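Endopolygalacturonase (Chondrostereum purpureum, PDB 1K5C) probably hydrolyses the alpha-1,4 links between galacturonosyl units of polygalacturonate chains, as a parallel beta-helix enzyme of glycosyl hydrolase family 28. Local coordinates at residues A[26-29]-A[30-33]; A[78-81]-A[82-85]; A[115-118]-A[119-123]. All coordinates share one frame; numbering follows the deposited sequence.

All three contacts lie where the chain leaves a strand of the parallel beta-helix, and they come in order along the chain. Contacts 1 and 3 are bends leading straight to the next strand, from 25-27 to 33-35 and from 108-115 to 122-127; contact 2 opens a longer loop after strand 76-78. The centres of contacts 1 and 2 are about 14 Å apart, with no touch between them. Contacts 2 and 3, with centres about 9 Å apart, meet directly: Gly79 N lies 2.9 Å from Leu115 O, a probable hydrogen bond. The series thus runs from the N-terminal end of the beta-helix toward the galacturonate-binding region, near contact 3.

Contact 1. Residues A[26-29]-A[30-33]; sequences TVPA and GNTL
Asn31 folds back on Pro28 and Ala29, closing a type II beta turn (Pro28 to Asn31) with its backbone N on Pro28 O at 3.1 Å. Its side-chain amide adds a second bond, ND2 to Ala29 O, also at 3.1 Å, coming from above the carbonyl plane rather than along a lone pair. With CG anti to the carbonyl carbon and beside the backbone N (chi1 -73°), the amide is turned back to Ala29 O, and ND2 also passes Pro28 CB at 3.8 Å. Gly30 takes a positive phi of 80°, and a side chain there would run into Ala29 O. The well-packed part is on the Val27 and Leu33 side. Val27 splits its two methyls: CG1 rests against Asn31 O at 3.5 Å, while CG2 meets Leu33 CB at 4.1 Å, the two side chains crossing at about a right angle. Pro28, Ala29 and Gly30 form the solvent side, and a water sits 2.7 Å from Asn31 O. Gly30 N is hydrogen-bonded to Thr54 OG1, tying the turn to the next coil. Val27 pairs through its backbone with Thr50 and Ala52, and Leu33 with Leu60 and Thr62, while both side chains pack on Ile49 of strand 49-51.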
ATOM      1  N   THR A  26      19.880  -7.123  16.466  1.00 11.68           N
ATOM      2  CA  THR A  26      19.645  -7.949  15.289  1.00 12.07           C
ATOM      3  C   THR A  26      18.682  -9.059  15.617  1.00 11.58           C
ATOM      4  O   THR A  26      18.829  -9.741  16.654  1.00 13.38           O
ATOM      5  CB  THR A  26      20.952  -8.556  14.798  1.00 13.55           C
ATOM      6  OG1 THR A  26      21.782  -7.471  14.371  1.00 15.43           O
ATOM      7  CG2 THR A  26      20.736  -9.500  13.632  1.00 14.99           C
ATOM      8  N   VAL A  27      17.686  -9.282  14.752  1.00 11.45           N
ATOM      9  CA  VAL A  27      16.837 -10.467  14.796  1.00 11.84           C
ATOM     10  C   VAL A  27      17.601 -11.576  14.043  1.00 11.83           C
ATOM     11  O   VAL A  27      17.801 -11.456  12.821  1.00 12.03           O
ATOM     12  CB  VAL A  27      15.480 -10.175  14.151  1.00 11.80           C
ATOM     13  CG1 VAL A  27      14.663 -11.459  14.023  1.00 13.18           C
ATOM     14  CG2 VAL A  27      14.756  -9.105  14.959  1.00 12.11           C
ATOM     15  N   PRO A  28      18.042 -12.604  14.743  1.00 12.74           N
ATOM     16  CA  PRO A  28      18.900 -13.621  14.085  1.00 13.63           C
ATOM     17  C   PRO A  28      18.118 -14.393  13.080  1.00 12.40           C
ATOM     18  O   PRO A  28      16.905 -14.544  13.130  1.00 13.63           O
ATOM     19  CB  PRO A  28      19.373 -14.526  15.260  1.00 15.98           C
ATOM     20  CG  PRO A  28      19.132 -13.705  16.492  1.00 17.78           C
ATOM     21  CD  PRO A  28      17.902 -12.871  16.203  1.00 13.70           C
ATOM     22  N   ALA A  29      18.893 -15.044  12.168  1.00 12.54           N
ATOM     23  CA  ALA A  29      18.325 -16.003  11.220  1.00 12.82           C
ATOM     24  C   ALA A  29      17.402 -16.979  11.956  1.00 12.91           C
ATOM     25  O   ALA A  29      17.780 -17.487  13.020  1.00 15.02           O
ATOM     26  CB  ALA A  29      19.444 -16.738  10.515  1.00 13.82           C
ATOM     27  N   GLY A  30      16.264 -17.292  11.349  1.00 13.89           N
ATOM     28  CA  GLY A  30      15.383 -18.320  11.908  1.00 15.87           C
ATOM     29  C   GLY A  30      14.530 -17.828  13.054  1.00 14.52           C
ATOM     30  O   GLY A  30      13.840 -18.621  13.717  1.00 16.38           O
ATOM     31  N   ASN A  31      14.504 -16.499  13.327  1.00 13.99           N
ATOM     32  CA  ASN A  31      13.673 -15.943  14.416  1.00 13.84           C
ATOM     33  C   ASN A  31      12.751 -14.854  13.899  1.00 12.70           C
ATOM     34  O   ASN A  31      12.999 -14.259  12.857  1.00 13.55           O
ATOM     35  CB  ASN A  31      14.602 -15.298  15.474  1.00 15.93           C
ATOM     36  CG  ASN A  31      15.321 -16.384  16.256  1.00 18.91           C
ATOM     37  OD1 ASN A  31      14.877 -16.747  17.309  1.00 27.58           O
ATOM     38  ND2 ASN A  31      16.413 -16.939  15.731  1.00 23.05           N
ATOM     39  N   THR A  32      11.680 -14.622  14.662  1.00 13.26           N
ATOM     40  CA  THR A  32      10.833 -13.474  14.381  1.00 12.75           C
ATOM     41  C   THR A  32      10.694 -12.625  15.635  1.00 12.90           C
ATOM     42  O   THR A  32      10.995 -13.105  16.755  1.00 14.75           O
ATOM     43  CB  THR A  32       9.454 -13.864  13.850  1.00 14.02           C
ATOM     44  OG1 THR A  32       8.837 -14.625  14.891  1.00 15.83           O
ATOM     45  CG2 THR A  32       9.535 -14.669  12.576  1.00 15.96           C
ATOM     46  N   LEU A  33      10.257 -11.386  15.451  1.00 12.10           N
ATOM     47  CA  LEU A  33      10.058 -10.418  16.555  1.00 11.98           C
ATOM     48  C   LEU A  33       8.576 -10.162  16.652  1.00 11.74           C
ATOM     49  O   LEU A  33       7.989  -9.594  15.747  1.00 12.76           O
ATOM     50  CB  LEU A  33      10.872  -9.170  16.268  1.00 12.81           C
ATOM     51  CG  LEU A  33      10.690  -8.039  17.330  1.00 13.00           C
ATOM     52  CD1 LEU A  33      11.071  -8.567  18.735  1.00 15.31           C
ATOM     53  CD2 LEU A  33      11.546  -6.849  16.966  1.00 15.03           C
TER
HETATM   54  O   HOH W   1      14.472 -14.495  10.630  1.00 16.61           O

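Contact 2. Residues A[78-81]-A[82-85]; sequences DGNG and ALYW
Trp85 and Tyr84 each set CG anti to their own carbonyl carbon (chi1 -64° and -54°), which lays the indole over the Gly81 peptide and brings the phenol ring edge-on to the preceding carbonyls. Gly81 C lies 3.4 Å above the indole plane, over its centre, and Gly81 CA makes a CH-pi contact 4.0 Å from the centroid of the five-membered ring. Trp85 NE1 is hydrogen-bonded to Ser117 O, and Tyr84 OH to Thr54 N. Replacing Trp85 by alanine removes the indole, which would probably leave this face of the Gly81 peptide uncovered and Ser117 O without that N-H donor. The bend itself is a short 3-10 turn: Leu83 N donates to Asn80 O at 2.9 Å. Gly81 O takes two backbone donors, Tyr84 N from above its plane and Trp85 N, 3.0 Å away, nearly in line with the carbonyl. The Leu83 and Asn80 side chains lie side by side, CD1 against CB, while Asn80 ND2 is held by Phe51 O. The bend opens the loop between strands 76-78 and 101-104, its Trp85 side chain about 8 Å from that of galacturonate-binding Asn151. Main-chain bonds thus close it, and the rings' polar ends tie it to neighbouring loops.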
ATOM      1  N   ASP A  78      15.481  -2.772   9.344  1.00 10.22           N
ATOM      2  CA  ASP A  78      16.311  -3.034   8.152  1.00 10.44           C
ATOM      3  C   ASP A  78      16.120  -4.497   7.714  1.00 10.17           C
ATOM      4  O   ASP A  78      16.519  -5.425   8.439  1.00 10.79           O
ATOM      5  CB  ASP A  78      17.757  -2.736   8.492  1.00 11.25           C
ATOM      6  CG  ASP A  78      18.740  -2.934   7.342  1.00 10.67           C
ATOM      7  OD1 ASP A  78      18.351  -3.446   6.290  1.00 11.16           O
ATOM      8  OD2 ASP A  78      19.911  -2.537   7.581  1.00 12.16           O
ATOM      9  N   GLY A  79      15.493  -4.678   6.566  1.00 10.22           N
ATOM     10  CA  GLY A  79      15.171  -5.996   6.062  1.00 10.78           C
ATOM     11  C   GLY A  79      16.266  -6.637   5.230  1.00 10.59           C
ATOM     12  O   GLY A  79      16.094  -7.805   4.772  1.00 10.85           O
ATOM     13  N   ASN A  80      17.402  -5.970   4.987  1.00 10.63           N
ATOM     14  CA  ASN A  80      18.484  -6.571   4.207  1.00 10.68           C
ATOM     15  C   ASN A  80      17.990  -7.057   2.836  1.00 10.55           C
ATOM     16  O   ASN A  80      18.469  -8.077   2.311  1.00 11.30           O
ATOM     17  CB  ASN A  80      19.168  -7.726   4.986  1.00 11.63           C
ATOM     18  CG  ASN A  80      20.314  -7.179   5.796  1.00 11.20           C
ATOM     19  OD1 ASN A  80      21.176  -6.477   5.282  1.00 12.99           O
ATOM     20  ND2 ASN A  80      20.373  -7.518   7.081  1.00 12.00           N
ATOM     21  N   GLY A  81      17.099  -6.280   2.231  1.00 10.67           N
ATOM     22  CA  GLY A  81      16.413  -6.784   1.015  1.00 11.20           C
ATOM     23  C   GLY A  81      17.360  -7.122  -0.132  1.00 11.12           C
ATOM     24  O   GLY A  81      17.074  -8.043  -0.897  1.00 11.76           O
ATOM     25  N   ALA A  82      18.472  -6.388  -0.279  1.00 11.49           N
ATOM     26  CA  ALA A  82      19.376  -6.662  -1.395  1.00 12.52           C
ATOM     27  C   ALA A  82      20.006  -8.053  -1.313  1.00 12.58           C
ATOM     28  O   ALA A  82      20.488  -8.559  -2.352  1.00 13.43           O
ATOM     29  CB  ALA A  82      20.481  -5.608  -1.483  1.00 13.90           C
ATOM     30  N   LEU A  83      19.956  -8.701  -0.149  1.00 12.02           N
ATOM     31  CA  LEU A  83      20.432 -10.082  -0.068  1.00 12.29           C
ATOM     32  C   LEU A  83      19.479 -11.087  -0.688  1.00 12.57           C
ATOM     33  O   LEU A  83      19.834 -12.277  -0.862  1.00 14.78           O
ATOM     34  CB  LEU A  83      20.688 -10.458   1.401  1.00 12.83           C
ATOM     35  CG  LEU A  83      21.684  -9.588   2.136  1.00 13.93           C
ATOM     36  CD1 LEU A  83      21.811 -10.103   3.620  1.00 14.88           C
ATOM     37  CD2 LEU A  83      23.043  -9.536   1.457  1.00 17.48           C
ATOM     38  N   TYR A  84      18.268 -10.634  -1.001  1.00 12.21           N
ATOM     39  CA  TYR A  84      17.244 -11.512  -1.593  1.00 12.42           C
ATOM     40  C   TYR A  84      16.900 -11.112  -3.025  1.00 12.09           C
ATOM     41  O   TYR A  84      16.550 -11.953  -3.831  1.00 13.15           O
ATOM     42  CB  TYR A  84      15.991 -11.432  -0.782  1.00 12.74           C
ATOM     43  CG  TYR A  84      16.085 -11.702   0.726  1.00 11.47           C
ATOM     44  CD1 TYR A  84      15.803 -12.953   1.245  1.00 12.31           C
ATOM     45  CD2 TYR A  84      16.440 -10.664   1.575  1.00 11.75           C
ATOM     46  CE1 TYR A  84      15.912 -13.177   2.631  1.00 11.98           C
ATOM     47  CE2 TYR A  84      16.500 -10.861   2.970  1.00 11.48           C
ATOM     48  CZ  TYR A  84      16.210 -12.130   3.474  1.00 11.33           C
ATOM     49  OH  TYR A  84      16.207 -12.350   4.836  1.00 11.54           O
ATOM     50  N   TRP A  85      16.875  -9.783  -3.313  1.00 12.13           N
ATOM     51  CA  TRP A  85      16.287  -9.314  -4.582  1.00 12.31           C
ATOM     52  C   TRP A  85      16.946  -9.961  -5.775  1.00 12.37           C
ATOM     53  O   TRP A  85      18.178 -10.008  -5.892  1.00 14.86           O
ATOM     54  CB  TRP A  85      16.473  -7.790  -4.673  1.00 12.02           C
ATOM     55  CG  TRP A  85      15.751  -7.006  -3.629  1.00 11.58           C
ATOM     56  CD1 TRP A  85      14.595  -7.353  -2.964  1.00 11.38           C
ATOM     57  CD2 TRP A  85      16.139  -5.711  -3.137  1.00 11.45           C
ATOM     58  NE1 TRP A  85      14.246  -6.341  -2.089  1.00 11.42           N
ATOM     59  CE2 TRP A  85      15.185  -5.345  -2.157  1.00 11.40           C
ATOM     60  CE3 TRP A  85      17.221  -4.864  -3.391  1.00 11.98           C
ATOM     61  CZ2 TRP A  85      15.257  -4.133  -1.450  1.00 11.80           C
ATOM     62  CZ3 TRP A  85      17.309  -3.664  -2.671  1.00 12.52           C
ATOM     63  CH2 TRP A  85      16.339  -3.320  -1.713  1.00 12.05           C
TER
HETATM   64  O   HOH W   2      16.254 -10.158   6.298  1.00 12.25           O

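Contact 3. Residues A[115-118]-A[119-123]; sequences LNSP and AQAIS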
ATOM      1  N   LEU A 115      13.481  -0.107   5.902  1.00 10.83           N
ATOM      2  CA  LEU A 115      14.572   0.031   4.930  1.00 10.93           C
ATOM      3  C   LEU A 115      14.785  -1.327   4.237  1.00 10.65           C
ATOM      4  O   LEU A 115      15.032  -2.352   4.907  1.00 11.23           O
ATOM      5  CB  LEU A 115      15.842   0.440   5.664  1.00 11.30           C
ATOM      6  CG  LEU A 115      17.118   0.499   4.809  1.00 11.26           C
ATOM      7  CD1 LEU A 115      17.025   1.594   3.714  1.00 12.33           C
ATOM      8  CD2 LEU A 115      18.329   0.775   5.690  1.00 13.16           C
ATOM      9  N   ASN A 116      14.700  -1.335   2.913  1.00 10.23           N
ATOM     10  CA  ASN A 116      15.063  -2.529   2.131  1.00 10.64           C
ATOM     11  C   ASN A 116      14.319  -3.800   2.588  1.00 10.28           C
ATOM     12  O   ASN A 116      14.913  -4.815   2.962  1.00 10.81           O
ATOM     13  CB  ASN A 116      16.580  -2.708   2.110  1.00 11.02           C
ATOM     14  CG  ASN A 116      17.242  -1.476   1.506  1.00 11.21           C
ATOM     15  OD1 ASN A 116      16.640  -0.816   0.627  1.00 11.44           O
ATOM     16  ND2 ASN A 116      18.457  -1.197   1.950  1.00 11.72           N
ATOM     17  N   SER A 117      12.984  -3.744   2.499  1.00 10.31           N
ATOM     18  CA  SER A 117      12.212  -4.961   2.690  1.00 10.35           C
ATOM     19  C   SER A 117      12.571  -5.992   1.604  1.00 10.10           C
ATOM     20  O   SER A 117      12.816  -5.646   0.459  1.00 10.79           O
ATOM     21  CB  SER A 117      10.712  -4.648   2.670  1.00 10.42           C
ATOM     22  OG  SER A 117      10.298  -4.061   1.426  1.00 10.36           O
ATOM     23  N   PRO A 118      12.538  -7.305   1.956  1.00 10.38           N
ATOM     24  CA  PRO A 118      12.778  -8.328   0.917  1.00 10.37           C
ATOM     25  C   PRO A 118      11.767  -8.240  -0.209  1.00 10.13           C
ATOM     26  O   PRO A 118      12.164  -8.422  -1.381  1.00 11.02           O
ATOM     27  CB  PRO A 118      12.718  -9.656   1.688  1.00 11.20           C
ATOM     28  CG  PRO A 118      13.223  -9.260   3.094  1.00 11.35           C
ATOM     29  CD  PRO A 118      12.550  -7.883   3.321  1.00 10.95           C
ATOM     30  N   ALA A 119      10.510  -8.020   0.118  1.00 10.11           N
ATOM     31  CA  ALA A 119       9.430  -7.845  -0.891  1.00 10.46           C
ATOM     32  C   ALA A 119       8.409  -6.918  -0.222  1.00 10.12           C
ATOM     33  O   ALA A 119       8.754  -5.786   0.138  1.00 10.38           O
ATOM     34  CB  ALA A 119       8.921  -9.183  -1.403  1.00 11.10           C
ATOM     35  N   GLN A 120       7.170  -7.366  -0.035  1.00 10.19           N
ATOM     36  CA  GLN A 120       6.148  -6.446   0.447  1.00 10.43           C
ATOM     37  C   GLN A 120       6.530  -5.963   1.855  1.00  9.98           C
ATOM     38  O   GLN A 120       6.939  -6.742   2.724  1.00 10.29           O
ATOM     39  CB  GLN A 120       4.763  -7.138   0.513  1.00 10.72           C
ATOM     40  CG  GLN A 120       4.206  -7.513  -0.871  1.00 11.30           C
ATOM     41  CD  GLN A 120       4.676  -8.879  -1.383  1.00 11.30           C
ATOM     42  OE1 GLN A 120       5.652  -9.458  -0.912  1.00 11.90           O
ATOM     43  NE2 GLN A 120       4.031  -9.385  -2.445  1.00 13.49           N
ATOM     44  N   ALA A 121       6.395  -4.629   2.073  1.00 10.13           N
ATOM     45  CA  ALA A 121       6.960  -4.029   3.289  1.00 10.09           C
ATOM     46  C   ALA A 121       6.041  -4.126   4.492  1.00 10.31           C
ATOM     47  O   ALA A 121       6.382  -4.816   5.463  1.00 11.96           O
ATOM     48  CB  ALA A 121       7.375  -2.586   2.986  1.00 10.67           C
ATOM     49  N   ILE A 122       4.915  -3.415   4.478  1.00 10.29           N
ATOM     50  CA  ILE A 122       4.045  -3.340   5.680  1.00 10.30           C
ATOM     51  C   ILE A 122       2.639  -3.852   5.331  1.00 10.32           C
ATOM     52  O   ILE A 122       1.957  -3.306   4.479  1.00 11.27           O
ATOM     53  CB  ILE A 122       3.963  -1.900   6.217  1.00 10.66           C
ATOM     54  CG1 ILE A 122       5.350  -1.354   6.506  1.00 11.58           C
ATOM     55  CG2 ILE A 122       3.045  -1.844   7.436  1.00 12.19           C
ATOM     56  CD1 ILE A 122       5.376   0.114   6.937  1.00 12.62           C
ATOM     57  N   SER A 123       2.256  -4.934   6.022  1.00 10.42           N
ATOM     58  CA  SER A 123       0.904  -5.475   5.925  1.00 10.39           C
ATOM     59  C   SER A 123       0.072  -4.970   7.095  1.00 10.24           C
ATOM     60  O   SER A 123       0.513  -5.048   8.252  1.00 11.07           O
ATOM     61  CB  SER A 123       1.003  -7.013   5.943  1.00 11.45           C
ATOM     62  OG  SER A 123      -0.288  -7.576   6.023  1.00 12.38           O
TER
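Ser117 and Ala119 meet through a hydroxyl and a carbonyl. With chi1 at 60°, Ser117 OG sits between its own backbone N and carbonyl carbon, which directs it across the bend to within 2.6 Å of Ala119 O. Asp140 OD2 is a second acceptor for that hydroxyl, whose single proton has both oxygens to choose between. The side-chain carbon takes part as well, since Ser117 CB packs at 3.9 Å against Ala121 CA, and Ala121 CB approaches Ser117 OG at 3.6 Å, roughly at right angles to the direction of Ala119 O. The buried hydroxyl is therefore fenced by a carbonyl, a carboxylate and a methyl. The chain reverses sharply here after Pro118. Gln120 leaves the backbone away from the bend, and with chi2 at 87° its chain kinks; NE2 is hydrogen-bonded to Thr90 OG1. Its side chain stands about 4 Å from that of Asn151, a galacturonate-binding residue, which suggests that the bend borders the substrate site. From Ala121, bonded through its backbone to Leu101, the chain enters strand 122-127, which runs parallel between strands 101-104 and 155-158, while Ile122 packs inward on Ile136 and Val138 of strand 130-139.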